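PDB 5Y9S: Vv2_1132 from Vibrio vulnificus CMCP6, which probably regulates transcription as a tetrameric LysR-type regulator, joining a DNA-binding helix-turn-helix domain to an effector-binding domain of periplasmic-binding-protein type. Local coordinates for residues F17-E22 with A30-V35; V101-L106 with D295-E300; S212-P217 with I277-L282; P228-E231 with S237-K240; H254-E259 with H263-A268. All blocks are in the same frame, centred on the assembly; numbering follows the deposited sequence.

Contact 1: residues F17-E22 with A30-V35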
# COMPACT_ATOMS: atom_id res chain seq x y z
N PHE D 17 1.62 -10.76 -14.75
CA PHE D 17 1.77 -9.49 -15.43
C PHE D 17 3.22 -9.02 -15.38
O PHE D 17 3.83 -8.74 -16.42
CB PHE D 17 0.83 -8.46 -14.83
CG PHE D 17 1.15 -7.06 -15.26
CD1 PHE D 17 0.64 -6.54 -16.44
CD2 PHE D 17 1.99 -6.26 -14.48
CE1 PHE D 17 0.95 -5.24 -16.84
CE2 PHE D 17 2.32 -4.98 -14.89
CZ PHE D 17 1.78 -4.46 -16.07
N LEU D 18 3.79 -8.88 -14.18
CA LEU D 18 5.18 -8.45 -14.05
C LEU D 18 6.11 -9.31 -14.90
O LEU D 18 6.95 -8.79 -15.66
CB LEU D 18 5.61 -8.51 -12.59
CG LEU D 18 4.91 -7.56 -11.60
CD1 LEU D 18 5.74 -7.32 -10.37
CD2 LEU D 18 4.59 -6.23 -12.23
N SER D 19 5.94 -10.63 -14.82
CA SER D 19 6.86 -11.53 -15.52
C SER D 19 6.80 -11.34 -17.03
O SER D 19 7.84 -11.40 -17.70
CB SER D 19 6.57 -12.99 -15.16
OG SER D 19 7.11 -13.84 -16.16
N LEU D 20 5.61 -11.09 -17.60
CA LEU D 20 5.59 -10.87 -19.04
C LEU D 20 6.05 -9.46 -19.40
O LEU D 20 6.54 -9.25 -20.51
CB LEU D 20 4.18 -11.16 -19.63
CG LEU D 20 3.79 -10.49 -20.95
CD1 LEU D 20 4.65 -10.98 -22.09
CD2 LEU D 20 2.34 -10.79 -21.27
N MET D 21 5.94 -8.50 -18.48
CA MET D 21 6.48 -7.17 -18.77
C MET D 21 8.00 -7.19 -18.88
O MET D 21 8.56 -6.49 -19.73
CB MET D 21 6.03 -6.18 -17.70
CG MET D 21 6.57 -4.76 -17.89
SD MET D 21 6.34 -3.72 -16.40
CE MET D 21 7.24 -2.21 -16.87
N GLU D 22 8.68 -7.97 -18.03
CA GLU D 22 10.13 -8.02 -18.07
C GLU D 22 10.64 -8.83 -19.27
O GLU D 22 11.19 -8.26 -20.21
CB GLU D 22 10.70 -8.56 -16.77
CG GLU D 22 10.04 -9.77 -16.14
CD GLU D 22 10.86 -10.35 -14.98
OE1 GLU D 22 12.09 -10.13 -14.92
OE2 GLU D 22 10.26 -11.02 -14.10
N ALA D 30 5.95 -17.71 -19.43
CA ALA D 30 5.25 -18.90 -18.93
C ALA D 30 6.20 -19.84 -18.21
O ALA D 30 5.82 -20.48 -17.21
CB ALA D 30 4.54 -19.62 -20.06
N LYS D 31 7.44 -19.98 -18.72
CA LYS D 31 8.42 -20.80 -18.01
C LYS D 31 8.79 -20.16 -16.68
O LYS D 31 8.78 -20.83 -15.64
CB LYS D 31 9.66 -21.02 -18.88
CG LYS D 31 9.43 -21.89 -20.12
CD LYS D 31 8.28 -22.89 -19.92
CE LYS D 31 7.11 -22.62 -20.89
NZ LYS D 31 5.91 -23.43 -20.54
N ALA D 32 9.09 -18.87 -16.69
CA ALA D 32 9.40 -18.17 -15.45
C ALA D 32 8.33 -18.39 -14.39
O ALA D 32 8.65 -18.43 -13.19
CB ALA D 32 9.59 -16.68 -15.72
N ARG D 33 7.07 -18.58 -14.79
CA ARG D 33 5.97 -18.80 -13.85
C ARG D 33 5.59 -20.28 -13.71
O ARG D 33 4.58 -20.59 -13.07
CB ARG D 33 4.75 -17.98 -14.27
CG ARG D 33 5.04 -16.48 -14.40
CD ARG D 33 4.97 -15.77 -13.04
NE ARG D 33 3.64 -15.81 -12.45
CZ ARG D 33 3.40 -16.19 -11.20
NH1 ARG D 33 2.16 -16.18 -10.73
NH2 ARG D 33 4.40 -16.57 -10.42
N PHE D 34 6.36 -21.19 -14.31
CA PHE D 34 6.21 -22.63 -14.09
C PHE D 34 4.82 -23.15 -14.44
O PHE D 34 4.24 -23.96 -13.72
CB PHE D 34 6.60 -23.00 -12.65
CG PHE D 34 7.94 -22.45 -12.24
CD1 PHE D 34 9.09 -22.86 -12.90
CD2 PHE D 34 8.04 -21.49 -11.25
CE1 PHE D 34 10.33 -22.36 -12.55
CE2 PHE D 34 9.28 -20.96 -10.90
CZ PHE D 34 10.43 -21.40 -11.55
N VAL D 35 4.27 -22.68 -15.57
CA VAL D 35 3.00 -23.19 -16.10
C VAL D 35 3.15 -23.36 -17.61
O VAL D 35 4.14 -22.93 -18.22
CB VAL D 35 1.81 -22.26 -15.77
CG1 VAL D 35 1.63 -22.14 -14.26
CG2 VAL D 35 2.01 -20.86 -16.38

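Contact 2: residues V101-L106 with D295-E300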
# COMPACT_ATOMS: atom_id res chain seq x y z
N VAL D 101 20.00 -26.60 15.35
CA VAL D 101 20.39 -25.52 16.24
C VAL D 101 20.34 -24.23 15.44
O VAL D 101 21.01 -24.11 14.40
CB VAL D 101 21.78 -25.76 16.85
CG1 VAL D 101 22.09 -24.72 17.92
CG2 VAL D 101 21.87 -27.17 17.43
N ARG D 102 19.52 -23.27 15.89
CA ARG D 102 19.30 -22.00 15.21
C ARG D 102 20.25 -20.97 15.81
O ARG D 102 20.25 -20.75 17.02
CB ARG D 102 17.85 -21.54 15.35
CG ARG D 102 16.89 -22.14 14.32
CD ARG D 102 15.45 -22.28 14.85
NE ARG D 102 15.39 -22.58 16.29
CZ ARG D 102 14.33 -22.37 17.06
NH1 ARG D 102 14.37 -22.67 18.35
NH2 ARG D 102 13.21 -21.84 16.55
N ILE D 103 21.08 -20.36 14.97
CA ILE D 103 22.14 -19.47 15.42
C ILE D 103 22.00 -18.14 14.68
O ILE D 103 21.83 -18.13 13.46
CB ILE D 103 23.53 -20.08 15.19
CG1 ILE D 103 23.69 -21.36 16.03
CG2 ILE D 103 24.59 -19.08 15.52
CD1 ILE D 103 24.83 -22.26 15.62
N VAL D 104 22.04 -17.04 15.43
CA VAL D 104 22.00 -15.69 14.88
C VAL D 104 23.26 -14.97 15.33
O VAL D 104 23.74 -15.20 16.44
CB VAL D 104 20.73 -14.93 15.33
CG1 VAL D 104 20.70 -14.81 16.85
CG2 VAL D 104 20.68 -13.55 14.73
N CYS D 105 23.79 -14.11 14.47
CA CYS D 105 24.98 -13.32 14.78
C CYS D 105 25.19 -12.29 13.69
O CYS D 105 24.47 -12.25 12.69
CB CYS D 105 26.23 -14.20 14.89
SG CYS D 105 26.52 -15.15 13.38
N LEU D 106 26.21 -11.47 13.89
CA LEU D 106 26.61 -10.51 12.88
C LEU D 106 27.26 -11.23 11.71
O LEU D 106 27.76 -12.36 11.86
CB LEU D 106 27.56 -9.47 13.47
CG LEU D 106 26.92 -8.55 14.50
CD1 LEU D 106 26.98 -9.16 15.93
CD2 LEU D 106 27.54 -7.16 14.43
N ASP D 295 21.68 -27.86 24.09
CA ASP D 295 22.59 -28.17 25.19
C ASP D 295 23.86 -28.85 24.69
O ASP D 295 24.97 -28.46 25.05
CB ASP D 295 21.88 -29.03 26.24
CG ASP D 295 21.37 -28.21 27.41
OD1 ASP D 295 22.21 -27.54 28.07
OD2 ASP D 295 20.14 -28.21 27.65
N GLN D 296 23.72 -29.87 23.83
CA GLN D 296 24.91 -30.53 23.31
C GLN D 296 25.85 -29.51 22.68
O GLN D 296 27.07 -29.58 22.87
CB GLN D 296 24.54 -31.61 22.30
CG GLN D 296 23.93 -32.86 22.90
CD GLN D 296 23.45 -33.82 21.82
OE1 GLN D 296 23.39 -33.47 20.65
NE2 GLN D 296 23.10 -35.03 22.22
N PHE D 297 25.30 -28.54 21.95
CA PHE D 297 26.12 -27.48 21.38
C PHE D 297 26.74 -26.62 22.47
O PHE D 297 27.95 -26.35 22.45
CB PHE D 297 25.28 -26.61 20.45
CG PHE D 297 26.10 -25.71 19.56
CD1 PHE D 297 26.68 -24.56 20.06
CD2 PHE D 297 26.29 -26.03 18.22
CE1 PHE D 297 27.44 -23.74 19.25
CE2 PHE D 297 27.05 -25.21 17.41
CZ PHE D 297 27.62 -24.07 17.93
N TRP D 298 25.91 -26.16 23.41
CA TRP D 298 26.40 -25.24 24.44
C TRP D 298 27.47 -25.90 25.31
O TRP D 298 28.52 -25.29 25.58
CB TRP D 298 25.22 -24.76 25.29
CG TRP D 298 25.59 -23.83 26.38
CD1 TRP D 298 26.10 -24.16 27.60
CD2 TRP D 298 25.47 -22.40 26.37
NE1 TRP D 298 26.31 -23.02 28.35
CE2 TRP D 298 25.93 -21.93 27.61
CE3 TRP D 298 25.02 -21.47 25.42
CZ2 TRP D 298 25.96 -20.57 27.94
CZ3 TRP D 298 25.04 -20.12 25.75
CH2 TRP D 298 25.51 -19.68 27.00
N GLN D 299 27.23 -27.14 25.74
CA GLN D 299 28.20 -27.83 26.60
C GLN D 299 29.52 -28.06 25.89
O GLN D 299 30.52 -28.35 26.55
CB GLN D 299 27.62 -29.16 27.09
CG GLN D 299 27.10 -29.11 28.52
CD GLN D 299 25.65 -28.65 28.63
OE1 GLN D 299 24.93 -28.58 27.63
NE2 GLN D 299 25.22 -28.32 29.84
N GLU D 300 29.56 -27.93 24.57
CA GLU D 300 30.82 -28.15 23.86
C GLU D 300 31.69 -26.89 23.80
O GLU D 300 32.92 -27.00 23.76
CB GLU D 300 30.52 -28.69 22.46
CG GLU D 300 31.53 -29.74 21.97
CD GLU D 300 32.90 -29.15 21.76
OE1 GLU D 300 32.99 -28.08 21.12
OE2 GLU D 300 33.88 -29.74 22.25

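Contact 3: residues S212-P217 with I277-L282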
# COMPACT_ATOMS: atom_id res chain seq x y z
N SER D 212 33.86 -0.25 15.54
CA SER D 212 34.17 1.18 15.49
C SER D 212 34.08 1.80 16.88
O SER D 212 34.92 2.63 17.26
CB SER D 212 33.19 1.87 14.55
OG SER D 212 33.20 3.27 14.74
N LYS D 213 33.04 1.45 17.62
CA LYS D 213 32.83 1.99 18.96
C LYS D 213 33.88 1.50 19.94
O LYS D 213 34.01 2.07 21.02
CB LYS D 213 31.43 1.62 19.43
CG LYS D 213 30.35 2.10 18.46
CD LYS D 213 29.06 1.34 18.65
CE LYS D 213 27.98 1.93 17.79
NZ LYS D 213 28.23 3.38 17.58
N VAL D 214 34.63 0.46 19.57
CA VAL D 214 35.69 -0.09 20.41
C VAL D 214 37.04 0.46 19.95
O VAL D 214 37.92 0.76 20.77
CB VAL D 214 35.65 -1.63 20.37
CG1 VAL D 214 37.01 -2.24 20.60
CG2 VAL D 214 34.72 -2.11 21.42
N VAL D 215 37.20 0.64 18.65
CA VAL D 215 38.49 1.02 18.09
C VAL D 215 38.70 2.53 18.15
O VAL D 215 39.77 3.00 18.55
CB VAL D 215 38.62 0.48 16.65
CG1 VAL D 215 39.76 1.16 15.92
CG2 VAL D 215 38.81 -1.03 16.68
N GLU D 216 37.70 3.31 17.78
CA GLU D 216 37.94 4.74 17.62
C GLU D 216 38.21 5.45 18.95
O GLU D 216 39.01 6.41 18.97
CB GLU D 216 36.78 5.40 16.88
CG GLU D 216 36.70 4.96 15.42
CD GLU D 216 37.75 5.61 14.54
OE1 GLU D 216 38.62 6.35 15.07
OE2 GLU D 216 37.71 5.39 13.32
N PRO D 217 37.59 5.05 20.06
CA PRO D 217 38.01 5.64 21.35
C PRO D 217 39.50 5.48 21.60
O PRO D 217 40.17 6.47 21.93
CB PRO D 217 37.16 4.87 22.37
CG PRO D 217 35.93 4.53 21.63
CD PRO D 217 36.37 4.23 20.22
N ILE D 277 43.48 -3.56 21.41
CA ILE D 277 42.27 -3.31 22.18
C ILE D 277 41.66 -4.65 22.57
O ILE D 277 41.33 -5.44 21.67
CB ILE D 277 41.26 -2.46 21.40
CG1 ILE D 277 41.90 -1.16 20.94
CG2 ILE D 277 40.07 -2.19 22.28
CD1 ILE D 277 41.21 -0.53 19.78
N PRO D 278 41.44 -4.92 23.86
CA PRO D 278 40.85 -6.19 24.28
C PRO D 278 39.37 -6.27 23.93
O PRO D 278 38.66 -5.26 23.95
CB PRO D 278 41.04 -6.19 25.80
CG PRO D 278 40.94 -4.76 26.17
CD PRO D 278 41.63 -4.01 25.01
N ILE D 279 38.91 -7.48 23.66
CA ILE D 279 37.55 -7.70 23.18
C ILE D 279 37.13 -9.12 23.53
O ILE D 279 37.95 -10.04 23.53
CB ILE D 279 37.48 -7.40 21.66
CG1 ILE D 279 36.19 -6.70 21.32
CG2 ILE D 279 37.65 -8.65 20.81
CD1 ILE D 279 36.29 -6.11 19.97
N ASP D 280 35.85 -9.28 23.85
CA ASP D 280 35.29 -10.58 24.22
C ASP D 280 34.18 -10.94 23.25
O ASP D 280 33.43 -10.06 22.80
CB ASP D 280 34.72 -10.59 25.66
CG ASP D 280 35.58 -9.84 26.66
OD1 ASP D 280 36.81 -10.07 26.69
OD2 ASP D 280 35.02 -9.04 27.43
N ILE D 281 34.07 -12.22 22.93
CA ILE D 281 33.00 -12.72 22.08
C ILE D 281 32.12 -13.62 22.93
O ILE D 281 32.58 -14.62 23.48
CB ILE D 281 33.54 -13.47 20.86
CG1 ILE D 281 34.17 -12.47 19.88
CG2 ILE D 281 32.41 -14.23 20.19
CD1 ILE D 281 35.18 -13.09 18.95
N LEU D 282 30.84 -13.26 23.02
CA LEU D 282 29.91 -13.89 23.93
C LEU D 282 28.95 -14.78 23.16
O LEU D 282 28.65 -14.52 21.99
CB LEU D 282 29.12 -12.84 24.72
CG LEU D 282 30.08 -11.87 25.41
CD1 LEU D 282 29.36 -10.75 26.11
CD2 LEU D 282 30.95 -12.66 26.38

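Contact 4: residues P228-E231 with S237-K240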
# COMPACT_ATOMS: atom_id res chain seq x y z
N PRO D 228 41.73 8.29 6.86
CA PRO D 228 40.78 7.29 6.35
C PRO D 228 40.71 7.21 4.84
O PRO D 228 40.20 8.13 4.19
CB PRO D 228 39.44 7.76 6.93
CG PRO D 228 39.63 9.15 7.26
CD PRO D 228 41.05 9.26 7.73
N VAL D 229 41.17 6.11 4.27
CA VAL D 229 41.08 5.88 2.83
C VAL D 229 40.01 4.87 2.46
O VAL D 229 39.74 4.70 1.26
CB VAL D 229 42.44 5.41 2.24
CG1 VAL D 229 43.56 6.35 2.66
CG2 VAL D 229 42.74 4.00 2.69
N PHE D 230 39.40 4.19 3.42
CA PHE D 230 38.48 3.11 3.07
C PHE D 230 37.69 2.71 4.32
O PHE D 230 38.24 2.71 5.43
CB PHE D 230 39.27 1.93 2.47
CG PHE D 230 38.49 0.66 2.35
CD1 PHE D 230 37.84 0.34 1.17
CD2 PHE D 230 38.44 -0.24 3.40
CE1 PHE D 230 37.12 -0.86 1.05
CE2 PHE D 230 37.72 -1.43 3.30
CZ PHE D 230 37.06 -1.74 2.10
N GLU D 231 36.41 2.38 4.13
CA GLU D 231 35.43 2.22 5.19
C GLU D 231 34.60 0.97 4.92
O GLU D 231 34.21 0.73 3.78
CB GLU D 231 34.51 3.46 5.22
CG GLU D 231 33.75 3.76 6.51
CD GLU D 231 32.50 4.56 6.23
OE1 GLU D 231 32.60 5.57 5.52
OE2 GLU D 231 31.42 4.16 6.70
N SER D 237 36.89 -7.60 4.73
CA SER D 237 37.26 -6.68 3.65
C SER D 237 38.47 -5.86 4.04
O SER D 237 39.36 -5.64 3.21
CB SER D 237 36.10 -5.73 3.32
OG SER D 237 35.18 -6.37 2.49
N LEU D 238 38.50 -5.37 5.29
CA LEU D 238 39.70 -4.71 5.77
C LEU D 238 40.91 -5.59 5.52
O LEU D 238 41.94 -5.12 5.00
CB LEU D 238 39.57 -4.38 7.25
CG LEU D 238 38.45 -3.39 7.54
CD1 LEU D 238 38.23 -3.35 9.03
CD2 LEU D 238 38.76 -2.00 6.99
N VAL D 239 40.78 -6.88 5.83
CA VAL D 239 41.92 -7.80 5.72
C VAL D 239 42.40 -7.88 4.27
O VAL D 239 43.60 -7.77 4.00
CB VAL D 239 41.54 -9.18 6.29
CG1 VAL D 239 42.55 -10.25 5.82
CG2 VAL D 239 41.51 -9.09 7.82
N LYS D 240 41.48 -8.05 3.31
CA LYS D 240 41.89 -8.05 1.90
C LYS D 240 42.63 -6.77 1.56
O LYS D 240 43.73 -6.81 1.00
CB LYS D 240 40.68 -8.22 0.97
CG LYS D 240 40.12 -9.61 0.92
CD LYS D 240 41.18 -10.65 0.61
CE LYS D 240 40.55 -12.05 0.64
NZ LYS D 240 40.67 -12.74 -0.69

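Contact 5: residues H254-E259 with H263-A268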
# COMPACT_ATOMS: atom_id res chain seq x y z
N HIS D 254 41.21 -13.11 15.66
CA HIS D 254 40.69 -14.37 15.13
C HIS D 254 40.40 -14.31 13.63
O HIS D 254 40.23 -15.36 13.00
CB HIS D 254 39.42 -14.78 15.89
CG HIS D 254 38.18 -14.08 15.45
ND1 HIS D 254 37.72 -12.93 16.05
CD2 HIS D 254 37.30 -14.37 14.46
CE1 HIS D 254 36.60 -12.54 15.45
NE2 HIS D 254 36.34 -13.39 14.47
N VAL D 255 40.38 -13.11 13.04
CA VAL D 255 40.14 -12.97 11.61
C VAL D 255 41.40 -13.13 10.78
O VAL D 255 41.31 -13.38 9.58
CB VAL D 255 39.43 -11.62 11.36
CG1 VAL D 255 39.27 -11.34 9.90
CG2 VAL D 255 38.07 -11.62 12.03
N ILE D 256 42.59 -13.07 11.40
CA ILE D 256 43.84 -13.04 10.65
C ILE D 256 44.77 -14.20 11.00
O ILE D 256 45.96 -14.14 10.70
CB ILE D 256 44.57 -11.70 10.88
CG1 ILE D 256 44.74 -11.46 12.37
CG2 ILE D 256 43.80 -10.57 10.27
CD1 ILE D 256 45.68 -10.32 12.74
N GLU D 257 44.25 -15.24 11.65
CA GLU D 257 45.11 -16.33 12.10
C GLU D 257 45.92 -16.90 10.95
O GLU D 257 47.13 -17.12 11.07
CB GLU D 257 44.27 -17.42 12.77
CG GLU D 257 45.07 -18.45 13.57
CD GLU D 257 44.24 -19.66 13.99
OE1 GLU D 257 43.00 -19.53 14.16
OE2 GLU D 257 44.82 -20.75 14.16
N GLU D 258 45.27 -17.11 9.80
CA GLU D 258 45.93 -17.70 8.63
C GLU D 258 46.83 -16.70 7.92
O GLU D 258 47.90 -17.07 7.43
CB GLU D 258 44.88 -18.25 7.67
CG GLU D 258 45.46 -19.02 6.50
CD GLU D 258 44.39 -19.81 5.76
OE1 GLU D 258 43.87 -19.32 4.73
OE2 GLU D 258 44.07 -20.93 6.23
N GLU D 259 46.41 -15.43 7.81
CA GLU D 259 47.27 -14.42 7.20
C GLU D 259 48.57 -14.25 7.98
O GLU D 259 49.65 -14.11 7.39
CB GLU D 259 46.55 -13.08 7.08
CG GLU D 259 45.45 -13.03 6.00
CD GLU D 259 44.16 -13.73 6.44
OE1 GLU D 259 44.13 -14.28 7.57
OE2 GLU D 259 43.17 -13.73 5.66
N HIS D 263 52.45 -15.10 6.68
CA HIS D 263 53.33 -13.93 6.58
C HIS D 263 52.85 -12.94 5.53
O HIS D 263 53.65 -12.20 4.96
CB HIS D 263 54.77 -14.33 6.30
CG HIS D 263 55.29 -15.39 7.21
ND1 HIS D 263 55.53 -16.68 6.78
CD2 HIS D 263 55.62 -15.36 8.52
CE1 HIS D 263 55.99 -17.40 7.78
NE2 HIS D 263 56.05 -16.63 8.85
N ARG D 264 51.55 -12.92 5.26
CA ARG D 264 50.99 -11.92 4.38
C ARG D 264 50.53 -10.68 5.13
O ARG D 264 50.16 -9.68 4.50
CB ARG D 264 49.84 -12.53 3.56
CG ARG D 264 50.33 -13.48 2.46
CD ARG D 264 49.20 -13.92 1.56
NE ARG D 264 48.19 -14.63 2.33
CZ ARG D 264 46.90 -14.67 2.00
NH1 ARG D 264 46.47 -14.03 0.92
NH2 ARG D 264 46.03 -15.34 2.76
N LEU D 265 50.55 -10.71 6.46
CA LEU D 265 50.26 -9.55 7.28
C LEU D 265 51.15 -9.62 8.50
O LEU D 265 51.48 -10.71 8.97
CB LEU D 265 48.80 -9.49 7.73
CG LEU D 265 47.75 -9.09 6.71
CD1 LEU D 265 46.38 -9.40 7.24
CD2 LEU D 265 47.90 -7.59 6.38
N VAL D 266 51.55 -8.46 8.99
CA VAL D 266 52.32 -8.37 10.22
C VAL D 266 51.61 -7.40 11.16
O VAL D 266 51.05 -6.38 10.72
CB VAL D 266 53.77 -7.89 9.96
CG1 VAL D 266 54.62 -8.11 11.20
CG2 VAL D 266 54.40 -8.63 8.78
N ILE D 267 51.63 -7.72 12.45
CA ILE D 267 51.16 -6.79 13.46
C ILE D 267 52.09 -5.57 13.44
O ILE D 267 53.31 -5.71 13.39
CB ILE D 267 51.12 -7.45 14.84
CG1 ILE D 267 50.03 -8.52 14.87
CG2 ILE D 267 50.91 -6.42 15.93
CD1 ILE D 267 50.18 -9.50 16.01
N ALA D 268 51.50 -4.38 13.43
CA ALA D 268 52.27 -3.14 13.46
C ALA D 268 52.38 -2.62 14.89
O ALA D 268 51.48 -2.81 15.70
CB ALA D 268 51.64 -2.07 12.56

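Contact 1: residues F17-E22 with A30-V35
S19 OG touches two carbons of the facing segment: A32 CB lies 3.8 Å from S19 OG, and R33 CG is likewise 3.8 Å from S19 OG. With chi1 at 159° the hydroxyl points away from S19's own backbone N, and there it makes a weak hydrogen bond to the carbonyl oxygen of A29. Serine suits this place, being short enough to let the two helices come near each other and polar enough to bond, weakly, to a backbone oxygen in the last turns of helix 26-32. The CA atoms of S19 and A32 are 7.1 Å apart. R33 lays its aliphatic part alongside the serine, with R33 CD 3.8 Å from S19 CB, and bends at chi2 and chi3. That folded chain carries the guanidinium to helix 11-22, where R33 NE forms a salt bridge with D16 and R33 NH1 bonds to the carbonyl oxygen of K12. Helices 11-22 and 26-32 are the first two of the LysR-type DNA-binding domain, and helix 26-32 with helix 37-51 makes the helix-turn-helix. A Schellman motif stops the second helix: F34 takes positive phi (59°), V35 N bonds to A30 O, and F34 N reaches K31 O at 2.8 Å. K31, long enough to fold back over this turn, donates from K31 NZ to V35 O at 3.0 Å.

Contact 2: residues V101-L106 with D295-E300
F297 reaches from the helix to meet I103 and V101 on the strand, and its conformation sets the contact. The ring swings off the helix with CG trans to the backbone N (chi1 -166°), a torsion that carries the far end of the ring toward the sheet. I103 comes from the opposite direction: its CG1 branch stands beside its own N, and chi2 at 164° extends it until I103 CD1 lies 4.0 Å from F297 CZ. The same methyl is 4.1 Å from F297 CE2, so one tip serves two ring atoms. V101, two residues earlier on the same side of the strand, adds a looser touch, V101 CG1 to F297 CD2 at 4.4 Å. Both aliphatic groups approach the ring obliquely. Phenylalanine suits the helix because a long, flat, wholly apolar group can help fill the 7.9 Å that separates the CA atoms of V101 and F297, while beta-branched residues suit an extended strand and offer compact methyls. No polar bond links the segments. Strand 100-105 runs parallel to strands 129-134 and 153-157, which flank it, and F297 also rests on L130 and L153 of those neighbours, as I103 does on V132, F155 and, from helix 114-120, L114 and F118.

Contact 3: residues S212-P217 with I277-L282
V214 and I277 make the closest apolar contact between helix and strand. V214 CG1 and I277 CG2 approach to 3.5 Å, tighter than ordinary van der Waals packing, as the two side chains run alongside each other, one pointing each way. The V214 methyl concerned stands trans to its backbone N (chi1 152°), which also brings V214 CG1 within 4.0 Å of I279 CD1. One methyl thus rests on two isoleucines that lie on the same side of the strand. V215 meets I277 at about a right angle, with V215 CG2 4.0 Å from I277 CD1.

Side chain against backbone is the second kind of contact. The longer branch of I277 extends over the helix turn, so that I277 CD1 comes to 3.6 Å from V215 CA and 3.7 Å from V214 O. Isoleucine fits here because its two branches do separate jobs, one against a valine methyl and the other across the main chain; valine, short and beta-branched, lets that main chain come near.

Polar groups are engaged beyond the two segments: E216 bonds to the hydroxyl of Y202, and D280 to S179.

The axes of 212-217 and 277-282 approach to 9.4 Å, with their N-to-C directions 163° apart, nearly antiparallel. V215 and I279 also touch V182 of strand 172-186, the antiparallel neighbour of strand 277-286. A helix laid along a hydrophobic sheet face is typical of the alpha/beta lobes of the periplasmic-binding-protein fold, to which LysR effector-binding domains belong.

Contact 4: residues P228-E231 with S237-K240
F230 and L238 meet through their first torsions. F230 extends its ring with CG trans to the backbone N (chi1 167°), and L238 sets CG on the other course, beside its N and trans to its carbonyl carbon (chi1 -64°). The leucine's CA-CB bond does not aim straight at the strand, yet its branched end turns back to it. L238 CD2 settles in the plane of the phenylalanine ring at the edge, 3.9 Å from F230 CE2 and 4.0 Å from F230 CD2. S237 CB also lies near that plane, 4.3 Å from F230 CZ, so the ring rim is touched by two consecutive helix residues. Strand 225-232, helix 235-243 and strand 248-252 form a beta-alpha-beta crossover, with strand 199-205 lying between its two parallel strands in the sheet. L238 packs on that sheet through L203, Y205, A249 and V251; leucine suits the task because its two methyls can spread over several neighbours. Serine, small and buried at the subunit interface, leaves room for close approach by another chain: S237 OG hydrogen-bonds to the carbonyl oxygen of A110 of the second subunit. F230 and E231 pair in parallel with a strand of that subunit, carrying the sheet across the interface. There F230 packs on L130 of the second subunit, and E231 forms a salt bridge with K96 of the second subunit.

Contact 5: residues H254-E259 with H263-A268
The chain turns back on itself between E259 and R264, whose CA atoms are 5.3 Å apart: H263 takes positive phi (61°) in a Schellman motif, and R264 N donates to E259 O at 3.1 Å. Beyond this closure the side chains of E259 and L265 run out together in a common direction. L265 CD1 touches the aliphatic part of the glutamate, 3.7 Å from E259 CB and 3.9 Å from E259 CG. I256, at the N-cap position of helix 257-261, crosses L265 at about a right angle, with I256 CG2 4.1 Å from L265 CD1. Glutamate and leucine suit the neighbouring roles, the one offering methylenes below a charged end, the other a buried methyl. A bend at chi3 brings R264 NH2 to 4.0 Å from E259 CG. Their flat groups are nearly parallel (12°), but E259 OE2 stays 4.4 Å from R264 NH2, well outside the guanidinium plane, so at most a weak charge attraction is likely, short of a salt bridge. I256 also packs against V183 and V185 of strand 172-186, which pairs antiparallel with strand 266-267, while helix 235-243 meets I256 and E259 through V239 and R264 through I243.

In the fold
Contact 1 stands apart in the DNA-binding domain, its centre about 41 to 49 Å from the centres of the other four; it is partly buried and mixes a serine hydroxyl with arginine methylenes. Contacts 2, 3 and 4 are buried and almost wholly apolar, each pressing a helix on the large sheet of the effector-binding domain. Contacts 3 and 4 use successive elements, helix 210-220 and then strand 225-232, while strand 277-286 of contact 3 leads into helix 292-300 of contact 2. Contact 5 is nearer the surface, so backbone bonding and charge join its packing; V239 of contact 4 touches I256 and E259. Contacts 1 and 4 both face the second subunit.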